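Local coordinates for uracil-DNA glycosylase (Nitratifractor salsuginis, PDB 5X3G), which belongs to the uracil-DNA glycosylase superfamily, folding as a single alpha/beta domain built round a four-stranded parallel sheet, at residues Glu16-Asn21 with Arg56-Ala61; Asn21-Trp27 with Phe63-Pro68; Lys121-Ala126 with Ile237-Trp243; Leu194-Glu198 with Ser219-Leu223; Leu204-Gly208 with Leu245-Met249. All coordinates share one frame; numbering follows the deposited sequence.

Contact 1. Residues Glu16-Asn21 with Arg56-Ala61; sequences ELLRLN and RDRLLA
With CG of Asn21 beside its own backbone N (chi1 -74°), the amide of this residue faces Arg56-Ala61, while Arg56, its CG anti to the backbone N (chi1 171°), stretches back along helix 11-20. The polar centre is the meeting of a helix end with the type I beta turn Arg58-Ala61. Asn21 OD1 accepts from Leu60 N at 2.8 Å along a nearly straight bond (171°), although the donor stands above the carbonyl plane and not on a lone pair. ND2 gives to both sides: to Leu17 O of helix 11-20 at 2.6 Å, and to Arg56 O at 3.1 Å, in that carbonyl's plane. The amide is thereby fixed in rotation. Farther out, Leu20 CD2 lies over one face of the Arg56 guanidinium, 3.3 Å from NH1, and the Glu16 carboxylate comes to its edge, OE2 making a salt bridge to NH2 at 3.5 Å. Inside, Leu17 CD1 packs on Arg56 CG at 3.6 Å, and Leu60 CD1 touches both Leu17 CG and Leu18 CD1; Leu18 is also covered by helix 28-35. A water donates to Asn21 O at 2.6 Å and also to Asp57 O.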
# COMPACT_ATOMS: atom_id res chain seq x y z
N GLU A 16 -5.22 18.05 13.13
CA GLU A 16 -4.05 18.68 12.52
C GLU A 16 -3.25 17.67 11.70
O GLU A 16 -2.84 17.98 10.57
CB GLU A 16 -3.16 19.31 13.58
CG GLU A 16 -1.94 20.00 12.99
CD GLU A 16 -0.93 20.42 14.04
OE1 GLU A 16 -0.09 21.30 13.73
OE2 GLU A 16 -0.97 19.88 15.17
N LEU A 17 -3.01 16.48 12.24
CA LEU A 17 -2.25 15.46 11.52
C LEU A 17 -2.93 15.09 10.22
O LEU A 17 -2.27 14.90 9.19
CB LEU A 17 -2.06 14.23 12.40
CG LEU A 17 -1.37 13.03 11.75
CD1 LEU A 17 0.08 13.34 11.42
CD2 LEU A 17 -1.49 11.80 12.63
N LEU A 18 -4.26 14.98 10.23
CA LEU A 18 -5.00 14.69 9.01
C LEU A 18 -4.83 15.81 7.99
O LEU A 18 -4.61 15.55 6.80
CB LEU A 18 -6.47 14.46 9.31
CG LEU A 18 -6.93 13.00 9.47
CD1 LEU A 18 -6.47 12.42 10.80
CD2 LEU A 18 -8.44 12.92 9.33
N ARG A 19 -4.93 17.06 8.44
CA ARG A 19 -4.77 18.18 7.50
C ARG A 19 -3.36 18.24 6.94
O ARG A 19 -3.18 18.53 5.75
CB ARG A 19 -5.13 19.50 8.19
CG ARG A 19 -6.62 19.73 8.35
CD ARG A 19 -6.89 21.16 8.77
NE ARG A 19 -6.01 21.58 9.86
CZ ARG A 19 -6.32 21.50 11.14
NH1 ARG A 19 -7.50 21.02 11.51
NH2 ARG A 19 -5.46 21.90 12.07
N LEU A 20 -2.35 17.98 7.77
CA LEU A 20 -0.97 18.00 7.31
C LEU A 20 -0.72 16.94 6.25
O LEU A 20 0.04 17.17 5.30
CB LEU A 20 -0.03 17.81 8.50
CG LEU A 20 1.47 17.81 8.19
CD1 LEU A 20 1.90 19.16 7.62
CD2 LEU A 20 2.29 17.45 9.41
N ASN A 21 -1.34 15.77 6.40
CA ASN A 21 -1.24 14.70 5.42
C ASN A 21 -2.15 14.93 4.21
O ASN A 21 -2.09 14.15 3.26
CB ASN A 21 -1.57 13.36 6.07
CG ASN A 21 -0.45 12.85 6.95
OD1 ASN A 21 0.33 11.99 6.55
ND2 ASN A 21 -0.36 13.39 8.16
N ARG A 56 6.10 12.72 9.41
CA ARG A 56 4.77 12.89 9.98
C ARG A 56 3.75 13.32 8.93
O ARG A 56 2.59 12.89 8.97
CB ARG A 56 4.83 13.91 11.12
CG ARG A 56 3.49 14.34 11.67
CD ARG A 56 3.61 14.91 13.07
NE ARG A 56 2.43 15.67 13.45
CZ ARG A 56 2.26 16.96 13.18
NH1 ARG A 56 3.20 17.63 12.54
NH2 ARG A 56 1.14 17.58 13.56
N ASP A 57 4.16 14.16 7.98
CA ASP A 57 3.23 14.64 6.95
C ASP A 57 2.91 13.58 5.90
O ASP A 57 2.21 13.89 4.93
CB ASP A 57 3.80 15.89 6.27
CG ASP A 57 5.07 15.61 5.50
OD1 ASP A 57 5.69 14.55 5.73
OD2 ASP A 57 5.45 16.45 4.66
N ARG A 58 3.41 12.35 6.05
CA ARG A 58 3.15 11.27 5.12
C ARG A 58 2.55 10.03 5.77
O ARG A 58 2.25 9.07 5.06
CB ARG A 58 4.43 10.87 4.38
CG ARG A 58 4.57 11.44 2.99
CD ARG A 58 5.95 12.05 2.82
NE ARG A 58 6.23 12.40 1.44
CZ ARG A 58 7.12 13.31 1.07
NH1 ARG A 58 7.80 13.98 1.98
NH2 ARG A 58 7.31 13.56 -0.22
N LEU A 59 2.39 10.03 7.10
CA LEU A 59 1.92 8.83 7.80
C LEU A 59 0.61 8.31 7.22
O LEU A 59 0.38 7.10 7.19
CB LEU A 59 1.77 9.14 9.29
CG LEU A 59 3.06 9.33 10.08
CD1 LEU A 59 2.76 9.83 11.49
CD2 LEU A 59 3.85 8.03 10.13
N LEU A 60 -0.24 9.22 6.74
CA LEU A 60 -1.58 8.88 6.26
C LEU A 60 -1.74 9.16 4.77
O LEU A 60 -2.85 9.42 4.30
CB LEU A 60 -2.63 9.66 7.05
CG LEU A 60 -2.59 9.52 8.57
CD1 LEU A 60 -3.40 10.63 9.21
CD2 LEU A 60 -3.11 8.16 8.99
N ALA A 61 -0.64 9.10 4.02
CA ALA A 61 -0.69 9.43 2.59
C ALA A 61 -1.64 8.52 1.83
O ALA A 61 -2.17 8.91 0.78
CB ALA A 61 0.71 9.35 1.98
O HOH W 1 0.01 12.63 2.82

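Contact 2. Residues Asn21-Trp27 with Phe63-Pro68; sequences NGVDEEW and FSTLRP
The two backbones run closest where the CA atoms of Val23 and Ser64 are 4.3 Å apart, and they have spread to 6.4 Å at the CA atoms of Trp27 and Pro68. Just before this, Gly22, with positive phi, ends helix 11-20 in a Schellman motif. Trp27 has the largest share of the contact. Pro68 CG sits 3.6 Å from the centroid of its six-membered ring, over the face; on the opposite face Phe63 turns its edge inward, a T-shaped pair with planes at 86°. At the ring's edge, Leu66 O lies in the indole plane and accepts from Trp27 NE1 at 2.5 Å. The segment Asn21-Trp27 is the connection between helices 11-20 and 28-35, and an Asx turn shapes its last part: Asp24 OD2 accepts from Glu26 N at 2.8 Å. The other oxygen, OD1, makes a salt bridge to Arg67 NH2 at 2.6 Å. Because Arg67 bends at chi2 (-68°) and chi3, its guanidinium lies flat against Asp24, the two planes only 23° apart. Glu26 approaches from the edge of the same guanidinium, a long salt bridge of 4.0 Å from OE1 to NE. Val23 lies alongside Phe63, its CG1 against CB, and a water links Asp24 N, 2.9 Å away, to Phe63 O.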
# COMPACT_ATOMS: atom_id res chain seq x y z
N ASN A 21 -1.34 15.77 6.40
CA ASN A 21 -1.24 14.70 5.42
C ASN A 21 -2.15 14.93 4.21
O ASN A 21 -2.09 14.15 3.26
CB ASN A 21 -1.57 13.36 6.07
CG ASN A 21 -0.45 12.85 6.95
OD1 ASN A 21 0.33 11.99 6.55
ND2 ASN A 21 -0.36 13.39 8.16
N GLY A 22 -2.98 15.97 4.23
CA GLY A 22 -3.88 16.23 3.12
C GLY A 22 -5.07 15.30 3.06
O GLY A 22 -5.57 15.01 1.97
N VAL A 23 -5.54 14.83 4.21
CA VAL A 23 -6.68 13.92 4.27
C VAL A 23 -7.95 14.75 4.38
O VAL A 23 -7.99 15.76 5.08
CB VAL A 23 -6.53 12.94 5.45
CG1 VAL A 23 -7.62 11.88 5.41
CG2 VAL A 23 -5.15 12.31 5.46
N ASP A 24 -9.00 14.32 3.68
CA ASP A 24 -10.27 15.04 3.72
C ASP A 24 -10.98 14.80 5.05
O ASP A 24 -10.80 13.76 5.69
CB ASP A 24 -11.16 14.60 2.56
CG ASP A 24 -12.42 15.42 2.45
OD1 ASP A 24 -12.40 16.48 1.78
OD2 ASP A 24 -13.44 15.02 3.04
N GLU A 25 -11.81 15.77 5.46
CA GLU A 25 -12.49 15.64 6.74
C GLU A 25 -13.50 14.50 6.75
O GLU A 25 -13.87 14.01 7.82
CB GLU A 25 -13.18 16.95 7.14
CG GLU A 25 -13.86 17.70 6.02
CD GLU A 25 -14.30 19.09 6.45
OE1 GLU A 25 -15.06 19.74 5.70
OE2 GLU A 25 -13.89 19.52 7.55
N GLU A 26 -13.97 14.07 5.57
CA GLU A 26 -14.84 12.90 5.50
C GLU A 26 -14.22 11.68 6.16
O GLU A 26 -14.95 10.76 6.54
CB GLU A 26 -15.17 12.54 4.05
CG GLU A 26 -16.10 13.47 3.32
CD GLU A 26 -16.49 12.92 1.97
OE1 GLU A 26 -16.12 11.77 1.67
OE2 GLU A 26 -17.17 13.64 1.20
N TRP A 27 -12.89 11.64 6.28
CA TRP A 27 -12.22 10.50 6.89
C TRP A 27 -12.29 10.51 8.41
O TRP A 27 -11.95 9.49 9.03
CB TRP A 27 -10.76 10.47 6.45
CG TRP A 27 -10.57 9.76 5.16
CD1 TRP A 27 -10.29 10.31 3.94
CD2 TRP A 27 -10.68 8.35 4.94
NE1 TRP A 27 -10.21 9.32 2.98
CE2 TRP A 27 -10.45 8.11 3.58
CE3 TRP A 27 -10.95 7.26 5.78
CZ2 TRP A 27 -10.47 6.83 3.03
CZ3 TRP A 27 -10.98 6.00 5.24
CH2 TRP A 27 -10.74 5.79 3.87
N PHE A 63 -4.55 7.83 2.63
CA PHE A 63 -5.89 8.40 2.77
C PHE A 63 -6.01 9.78 2.13
O PHE A 63 -7.07 10.40 2.24
CB PHE A 63 -6.28 8.50 4.25
CG PHE A 63 -6.20 7.19 5.00
CD1 PHE A 63 -7.33 6.42 5.20
CD2 PHE A 63 -4.99 6.75 5.52
CE1 PHE A 63 -7.27 5.23 5.90
CE2 PHE A 63 -4.92 5.55 6.22
CZ PHE A 63 -6.06 4.79 6.41
N SER A 64 -4.96 10.26 1.46
CA SER A 64 -4.91 11.65 1.02
C SER A 64 -5.64 11.91 -0.29
O SER A 64 -5.73 13.07 -0.70
CB SER A 64 -3.45 12.10 0.90
OG SER A 64 -2.76 11.33 -0.07
N THR A 65 -6.14 10.88 -0.96
CA THR A 65 -6.88 11.07 -2.20
C THR A 65 -8.22 10.37 -2.14
O THR A 65 -9.27 10.99 -2.37
CB THR A 65 -6.07 10.57 -3.39
OG1 THR A 65 -4.77 11.17 -3.38
CG2 THR A 65 -6.77 10.93 -4.70
N LEU A 66 -8.20 9.07 -1.83
CA LEU A 66 -9.44 8.32 -1.69
C LEU A 66 -10.30 8.89 -0.57
O LEU A 66 -9.79 9.30 0.48
CB LEU A 66 -9.13 6.85 -1.40
CG LEU A 66 -8.57 5.96 -2.51
CD1 LEU A 66 -8.14 4.62 -1.94
CD2 LEU A 66 -9.60 5.77 -3.61
N ARG A 67 -11.59 8.92 -0.80
CA ARG A 67 -12.61 9.13 0.20
C ARG A 67 -13.19 7.78 0.62
O ARG A 67 -13.13 6.82 -0.15
CB ARG A 67 -13.72 10.04 -0.34
CG ARG A 67 -13.16 11.30 -1.00
CD ARG A 67 -12.52 12.21 0.04
NE ARG A 67 -13.03 13.58 -0.02
CZ ARG A 67 -12.45 14.56 -0.70
NH1 ARG A 67 -11.33 14.32 -1.37
NH2 ARG A 67 -12.97 15.78 -0.70
N PRO A 68 -13.74 7.67 1.84
CA PRO A 68 -14.12 6.35 2.35
C PRO A 68 -15.00 5.52 1.42
O PRO A 68 -14.82 4.30 1.34
CB PRO A 68 -14.85 6.69 3.66
CG PRO A 68 -14.21 7.95 4.11
CD PRO A 68 -13.91 8.73 2.85
O HOH W 2 -8.66 12.41 1.56

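Contact 3. Residues Lys121-Ala126 with Ile237-Trp243; sequences KMALVA and IVNEKAW
Ile237 O takes the indole N-H of Trp243, NE1 to O 3.0 Å and almost straight at 174°, with the oxygen in the ring plane; from the other segment Met122 CG leans on the same carbonyl at 3.9 Å. This bond ties the turn before helix 240-246 to the first turn of that helix, which Asn239 opens as N-cap, its OD1 accepting from Ala242 N at 3.2 Å. ND2 of the cap residue is held by Glu229. Helix 114-126 packs against this helix start with its last turns. Met122, modelled as selenomethionine, leaves the helix with CG opposite N (chi1 180°) and then bends at chi2 and chi3, which carries SE past the edge of Trp243, 5.2 Å from the centroid of the five-membered ring, a Met-aromatic contact. Met122 CG also lies near the ring plane, by CD1, and touches Ala242 CB. At the far end of the indole, Val125 CG1 rests on CZ2 at 3.6 Å. Ala126, one residue on, sets its CB against the base of the tryptophan, 4.0 Å from CB. Ile237 fills the other end of the contact: Ile237 CG2 touches Lys121 CB and Val125 CG2, while CD1 meets the extended aliphatic part of Lys121, whose CD is 3.6 Å away.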
# COMPACT_ATOMS: atom_id res chain seq x y z
N LYS A 121 6.00 -6.99 -13.97
CA LYS A 121 6.00 -8.02 -15.01
C LYS A 121 4.65 -8.74 -15.07
O LYS A 121 4.14 -9.02 -16.16
CB LYS A 121 7.13 -9.02 -14.76
CG LYS A 121 8.52 -8.47 -15.02
CD LYS A 121 9.57 -9.53 -14.76
CE LYS A 121 10.97 -8.98 -14.90
NZ LYS A 121 11.99 -10.04 -14.68
N MSE A 122 4.08 -9.07 -13.91
CA MSE A 122 2.77 -9.71 -13.81
C MSE A 122 1.71 -8.88 -14.52
O MSE A 122 0.91 -9.41 -15.28
CB MSE A 122 2.38 -9.93 -12.33
CG MSE A 122 1.01 -10.60 -12.08
SE MSE A 122 -0.55 -9.44 -12.37
CE MSE A 122 -0.26 -8.14 -10.94
N ALA A 123 1.72 -7.56 -14.27
CA ALA A 123 0.73 -6.69 -14.90
C ALA A 123 0.94 -6.62 -16.40
O ALA A 123 -0.03 -6.58 -17.17
CB ALA A 123 0.79 -5.30 -14.27
N LEU A 124 2.20 -6.60 -16.85
CA LEU A 124 2.48 -6.63 -18.28
C LEU A 124 1.98 -7.91 -18.92
O LEU A 124 1.55 -7.90 -20.08
CB LEU A 124 3.98 -6.46 -18.53
CG LEU A 124 4.56 -5.07 -18.29
CD1 LEU A 124 6.08 -5.10 -18.43
CD2 LEU A 124 3.93 -4.05 -19.24
N VAL A 125 2.02 -9.04 -18.20
CA VAL A 125 1.48 -10.28 -18.75
C VAL A 125 -0.04 -10.23 -18.78
O VAL A 125 -0.66 -10.55 -19.80
CB VAL A 125 1.99 -11.49 -17.94
CG1 VAL A 125 1.27 -12.76 -18.38
CG2 VAL A 125 3.49 -11.63 -18.08
N ALA A 126 -0.66 -9.83 -17.67
CA ALA A 126 -2.11 -9.91 -17.54
C ALA A 126 -2.82 -9.00 -18.53
O ALA A 126 -3.96 -9.26 -18.91
CB ALA A 126 -2.52 -9.56 -16.11
N ILE A 237 4.65 -13.86 -11.17
CA ILE A 237 4.50 -13.29 -12.50
C ILE A 237 3.49 -14.08 -13.33
O ILE A 237 2.73 -13.50 -14.12
CB ILE A 237 5.87 -13.20 -13.21
CG1 ILE A 237 6.83 -12.33 -12.40
CG2 ILE A 237 5.72 -12.63 -14.61
CD1 ILE A 237 8.25 -12.35 -12.92
N VAL A 238 3.43 -15.39 -13.14
CA VAL A 238 2.49 -16.21 -13.91
C VAL A 238 1.42 -16.78 -12.99
O VAL A 238 0.86 -17.84 -13.27
CB VAL A 238 3.22 -17.32 -14.68
CG1 VAL A 238 4.10 -16.72 -15.77
CG2 VAL A 238 4.06 -18.17 -13.74
N ASN A 239 1.12 -16.07 -11.90
CA ASN A 239 0.05 -16.47 -10.99
C ASN A 239 -1.27 -15.98 -11.57
O ASN A 239 -1.55 -14.78 -11.57
CB ASN A 239 0.30 -15.89 -9.60
CG ASN A 239 -0.63 -16.48 -8.56
OD1 ASN A 239 -1.84 -16.28 -8.60
ND2 ASN A 239 -0.06 -17.21 -7.60
N GLU A 240 -2.10 -16.91 -12.04
CA GLU A 240 -3.31 -16.53 -12.77
C GLU A 240 -4.36 -15.91 -11.85
O GLU A 240 -5.19 -15.12 -12.32
CB GLU A 240 -3.86 -17.74 -13.52
CG GLU A 240 -2.92 -18.23 -14.61
CD GLU A 240 -3.33 -19.56 -15.20
OE1 GLU A 240 -4.31 -20.17 -14.71
OE2 GLU A 240 -2.67 -20.00 -16.17
N LYS A 241 -4.34 -16.24 -10.56
CA LYS A 241 -5.22 -15.55 -9.62
C LYS A 241 -4.87 -14.07 -9.56
O LYS A 241 -5.76 -13.21 -9.47
CB LYS A 241 -5.14 -16.20 -8.24
CG LYS A 241 -6.18 -15.70 -7.26
CD LYS A 241 -6.14 -16.47 -5.94
CE LYS A 241 -7.39 -16.20 -5.11
NZ LYS A 241 -7.35 -16.90 -3.80
N ALA A 242 -3.57 -13.75 -9.64
CA ALA A 242 -3.15 -12.36 -9.74
C ALA A 242 -3.61 -11.73 -11.04
O ALA A 242 -4.08 -10.59 -11.05
CB ALA A 242 -1.63 -12.27 -9.61
N TRP A 243 -3.49 -12.46 -12.16
CA TRP A 243 -3.99 -11.95 -13.43
C TRP A 243 -5.46 -11.58 -13.34
O TRP A 243 -5.88 -10.55 -13.88
CB TRP A 243 -3.81 -12.98 -14.55
CG TRP A 243 -2.43 -13.47 -14.81
CD1 TRP A 243 -1.27 -13.06 -14.22
CD2 TRP A 243 -2.08 -14.49 -15.74
NE1 TRP A 243 -0.21 -13.77 -14.74
CE2 TRP A 243 -0.68 -14.66 -15.67
CE3 TRP A 243 -2.81 -15.28 -16.63
CZ2 TRP A 243 -0.00 -15.59 -16.46
CZ3 TRP A 243 -2.14 -16.20 -17.41
CH2 TRP A 243 -0.75 -16.35 -17.32

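Contact 4. Residues Leu194-Glu198 with Ser219-Leu223; sequences LEGFE and SARGL
The C-terminal end of helix 179-196 meets the 3-10 turn that leads into edge strand 225-228, Leu194 of the helix end packing on Ser219, Ala220 and Leu223. Leu194 CB sits 3.5 Å from Ser219 OG, a hydroxyl whose bond goes to Glu191 O one helical turn back. The two methyl groups of Leu194 divide: CD1 touches Ala220 CB at 4.0 Å, and CD2 meets Leu223 CD1 at 3.9 Å, the two leucine chains crossing at a slant. Leu194, Ala220 and Leu223 also lean on Leu204 of strand 203-207, so the contact lies over one face of the central parallel sheet of the alpha/beta domain. Leu223 CD2 turns the other way, to Phe197 O at 3.7 Å and the backbone of Glu198. Polar atoms are joined through water. One molecule donates to Leu194 O at 2.9 Å and to Ser219 O at 2.8 Å; farther out, another lies between Glu198 O and Gly222 O.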
# COMPACT_ATOMS: atom_id res chain seq x y z
N LEU A 194 -10.93 -1.29 10.14
CA LEU A 194 -11.71 -2.28 9.42
C LEU A 194 -13.14 -2.36 9.95
O LEU A 194 -14.08 -2.58 9.18
CB LEU A 194 -11.03 -3.65 9.50
CG LEU A 194 -9.68 -3.74 8.79
CD1 LEU A 194 -9.17 -5.17 8.81
CD2 LEU A 194 -9.81 -3.24 7.36
N GLU A 195 -13.31 -2.20 11.27
CA GLU A 195 -14.65 -2.02 11.82
C GLU A 195 -15.39 -0.89 11.10
O GLU A 195 -16.56 -1.04 10.73
CB GLU A 195 -14.56 -1.73 13.32
CG GLU A 195 -15.81 -1.13 13.93
CD GLU A 195 -15.80 -1.17 15.45
OE1 GLU A 195 -14.85 -1.74 16.02
OE2 GLU A 195 -16.73 -0.62 16.07
N GLY A 196 -14.70 0.23 10.87
CA GLY A 196 -15.32 1.36 10.20
C GLY A 196 -15.68 1.11 8.75
O GLY A 196 -16.57 1.79 8.22
N PHE A 197 -15.01 0.17 8.09
CA PHE A 197 -15.27 -0.14 6.69
C PHE A 197 -16.32 -1.23 6.51
O PHE A 197 -16.59 -1.62 5.37
CB PHE A 197 -13.98 -0.57 5.99
CG PHE A 197 -13.10 0.57 5.57
CD1 PHE A 197 -13.50 1.44 4.56
CD2 PHE A 197 -11.87 0.77 6.16
CE1 PHE A 197 -12.69 2.48 4.17
CE2 PHE A 197 -11.06 1.81 5.77
CZ PHE A 197 -11.47 2.67 4.77
N GLU A 198 -16.90 -1.74 7.60
CA GLU A 198 -17.81 -2.88 7.50
C GLU A 198 -18.99 -2.58 6.58
O GLU A 198 -19.39 -3.44 5.79
CB GLU A 198 -18.30 -3.27 8.90
CG GLU A 198 -18.96 -4.64 9.00
CD GLU A 198 -20.40 -4.64 8.53
OE1 GLU A 198 -20.88 -5.70 8.08
OE2 GLU A 198 -21.05 -3.58 8.61
N SER A 219 -12.69 -7.70 13.05
CA SER A 219 -13.44 -7.05 11.98
C SER A 219 -13.03 -7.52 10.59
O SER A 219 -13.81 -7.38 9.65
CB SER A 219 -13.28 -5.53 12.09
OG SER A 219 -11.97 -5.17 12.50
N ALA A 220 -11.82 -8.08 10.44
CA ALA A 220 -11.40 -8.58 9.14
C ALA A 220 -12.34 -9.67 8.63
O ALA A 220 -12.51 -9.83 7.42
CB ALA A 220 -9.97 -9.10 9.20
N ARG A 221 -12.96 -10.43 9.54
CA ARG A 221 -13.90 -11.47 9.14
C ARG A 221 -15.19 -10.90 8.58
O ARG A 221 -15.96 -11.65 7.95
CB ARG A 221 -14.21 -12.39 10.32
CG ARG A 221 -13.21 -13.51 10.53
CD ARG A 221 -13.75 -14.56 11.48
NE ARG A 221 -13.63 -14.15 12.87
CZ ARG A 221 -12.49 -14.14 13.55
NH1 ARG A 221 -11.36 -14.52 12.97
NH2 ARG A 221 -12.48 -13.74 14.82
N GLY A 222 -15.47 -9.62 8.79
CA GLY A 222 -16.64 -8.99 8.23
C GLY A 222 -16.47 -8.47 6.83
O GLY A 222 -17.37 -7.80 6.31
N LEU A 223 -15.34 -8.76 6.18
CA LEU A 223 -15.01 -8.24 4.87
C LEU A 223 -14.57 -9.37 3.95
O LEU A 223 -13.95 -10.33 4.41
CB LEU A 223 -13.89 -7.19 4.97
CG LEU A 223 -14.19 -6.01 5.90
CD1 LEU A 223 -12.92 -5.23 6.21
CD2 LEU A 223 -15.24 -5.10 5.28
O HOH W 3 -15.47 -5.07 9.48
O HOH W 4 -19.84 -7.75 7.28
O HOH W 5 -18.38 -6.04 4.88

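Contact 5. Residues Leu204-Gly208 with Leu245-Met249; sequences LILFG and LFGPM
Ile205 is the first residue of Leu204-Gly208 to touch Leu245-Met249, and it does so with every branch. It meets Leu245 tip to tip: CG2 is 3.9 Å from Leu245 CD2, and CG1 is 4.0 Å from that same methyl. The chi1 of Leu245 (173°) swings CG away from its own N and sends CD2 out toward the strand. Ile205 CG2 is also 4.1 Å from Phe246 CZ, and CD1 extends to Met249, modelled as selenomethionine, 4.3 Å from Met249 CE. Strand 203-207 is an inner strand of the four-stranded parallel sheet of the domain, bonded through its backbone to strand 73-77 on one side and 225-228 on the other; the end of helix 240-246 covers one face of it, with Leu245 also reaching Tyr73 and Leu228. Leu206 points to the other face, where helix 210-214 lies. Phe207 then returns to the helix side, its ring coming at Phe246 from the opposite direction. The two rings touch rim to rim, CZ to CZ 3.6 Å, with planes at 44° and neither lying over the other's face. Phe246 is packed further by Leu245 CD2, 3.8 Å above one face of its ring, and by Phe119 in an edge-to-face pair. Beyond it the chain tightens into a 3-10 turn, Met249 N donating to Phe246 O at 2.9 Å.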
# COMPACT_ATOMS: atom_id res chain seq x y z
N LEU A 204 -10.36 -7.29 1.08
CA LEU A 204 -8.98 -7.31 1.54
C LEU A 204 -8.11 -8.12 0.58
O LEU A 204 -8.42 -9.27 0.28
CB LEU A 204 -8.88 -7.91 2.95
CG LEU A 204 -9.81 -7.37 4.04
CD1 LEU A 204 -9.50 -8.03 5.37
CD2 LEU A 204 -9.73 -5.85 4.14
N ILE A 205 -7.04 -7.50 0.09
CA ILE A 205 -6.06 -8.19 -0.74
C ILE A 205 -4.89 -8.57 0.15
O ILE A 205 -4.19 -7.70 0.68
CB ILE A 205 -5.60 -7.31 -1.92
CG1 ILE A 205 -6.80 -6.95 -2.80
CG2 ILE A 205 -4.52 -8.02 -2.72
CD1 ILE A 205 -6.49 -5.86 -3.80
N LEU A 206 -4.67 -9.87 0.31
CA LEU A 206 -3.76 -10.39 1.33
C LEU A 206 -2.61 -11.12 0.64
O LEU A 206 -2.77 -12.27 0.20
CB LEU A 206 -4.51 -11.29 2.30
CG LEU A 206 -5.75 -10.63 2.92
CD1 LEU A 206 -6.64 -11.67 3.58
CD2 LEU A 206 -5.34 -9.55 3.91
N PHE A 207 -1.46 -10.47 0.56
CA PHE A 207 -0.26 -11.05 -0.05
C PHE A 207 0.42 -11.97 0.96
O PHE A 207 0.92 -11.50 1.99
CB PHE A 207 0.70 -9.96 -0.51
CG PHE A 207 0.32 -9.34 -1.83
CD1 PHE A 207 -0.38 -10.06 -2.78
CD2 PHE A 207 0.69 -8.03 -2.11
CE1 PHE A 207 -0.71 -9.48 -3.99
CE2 PHE A 207 0.35 -7.45 -3.32
CZ PHE A 207 -0.35 -8.17 -4.26
N GLY A 208 0.45 -13.26 0.66
CA GLY A 208 1.25 -14.19 1.45
C GLY A 208 0.89 -14.21 2.92
O GLY A 208 -0.28 -14.35 3.30
N LEU A 245 -7.26 -10.91 -10.55
CA LEU A 245 -7.55 -9.82 -9.61
C LEU A 245 -7.11 -8.47 -10.16
O LEU A 245 -7.90 -7.51 -10.18
CB LEU A 245 -6.88 -10.09 -8.26
CG LEU A 245 -6.98 -8.94 -7.26
CD1 LEU A 245 -8.43 -8.58 -6.99
CD2 LEU A 245 -6.27 -9.29 -5.96
N PHE A 246 -5.87 -8.37 -10.63
CA PHE A 246 -5.30 -7.08 -11.01
C PHE A 246 -5.50 -6.74 -12.48
O PHE A 246 -5.40 -5.57 -12.85
CB PHE A 246 -3.81 -7.05 -10.68
CG PHE A 246 -3.52 -7.14 -9.22
CD1 PHE A 246 -3.82 -6.09 -8.37
CD2 PHE A 246 -2.96 -8.29 -8.68
CE1 PHE A 246 -3.56 -6.18 -7.02
CE2 PHE A 246 -2.69 -8.38 -7.33
CZ PHE A 246 -3.00 -7.33 -6.50
N GLY A 247 -5.75 -7.74 -13.32
CA GLY A 247 -6.00 -7.53 -14.73
C GLY A 247 -7.00 -6.43 -15.03
O GLY A 247 -6.71 -5.50 -15.79
N PRO A 248 -8.20 -6.52 -14.45
CA PRO A 248 -9.22 -5.48 -14.71
C PRO A 248 -8.81 -4.09 -14.29
O PRO A 248 -9.44 -3.11 -14.71
CB PRO A 248 -10.43 -5.97 -13.91
CG PRO A 248 -10.25 -7.44 -13.83
CD PRO A 248 -8.77 -7.64 -13.69
N MSE A 249 -7.77 -3.96 -13.47
CA MSE A 249 -7.34 -2.65 -13.01
C MSE A 249 -6.48 -1.93 -14.03
O MSE A 249 -6.41 -0.70 -14.03
CB MSE A 249 -6.59 -2.79 -11.69
CG MSE A 249 -7.38 -3.46 -10.60
SE MSE A 249 -6.45 -3.24 -8.90
CE MSE A 249 -7.22 -4.71 -7.89

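In the fold
Contacts 1 and 2 are continuous: they share Asn21, their centres lie 10 Å apart, and Leu18 O and Val23 N, 2.8 Å apart, probably hydrogen-bond. Contact 2 passes on to contact 4 through Trp27 CH2, 3.3 Å from Phe197 CZ. From there the path crosses the central sheet. Leu204 packs under the residues of contact 4, its CD2 3.9 Å from Leu223 CD1, while the next residue, Ile205, belongs to contact 5 on the other face. Contacts 5 and 3 both use helix 240-246 and join at Met122 CE and Phe246 CD2, 3.5 Å apart. Contacts 1 and 3 are the extremes, centres about 34 Å apart across the domain.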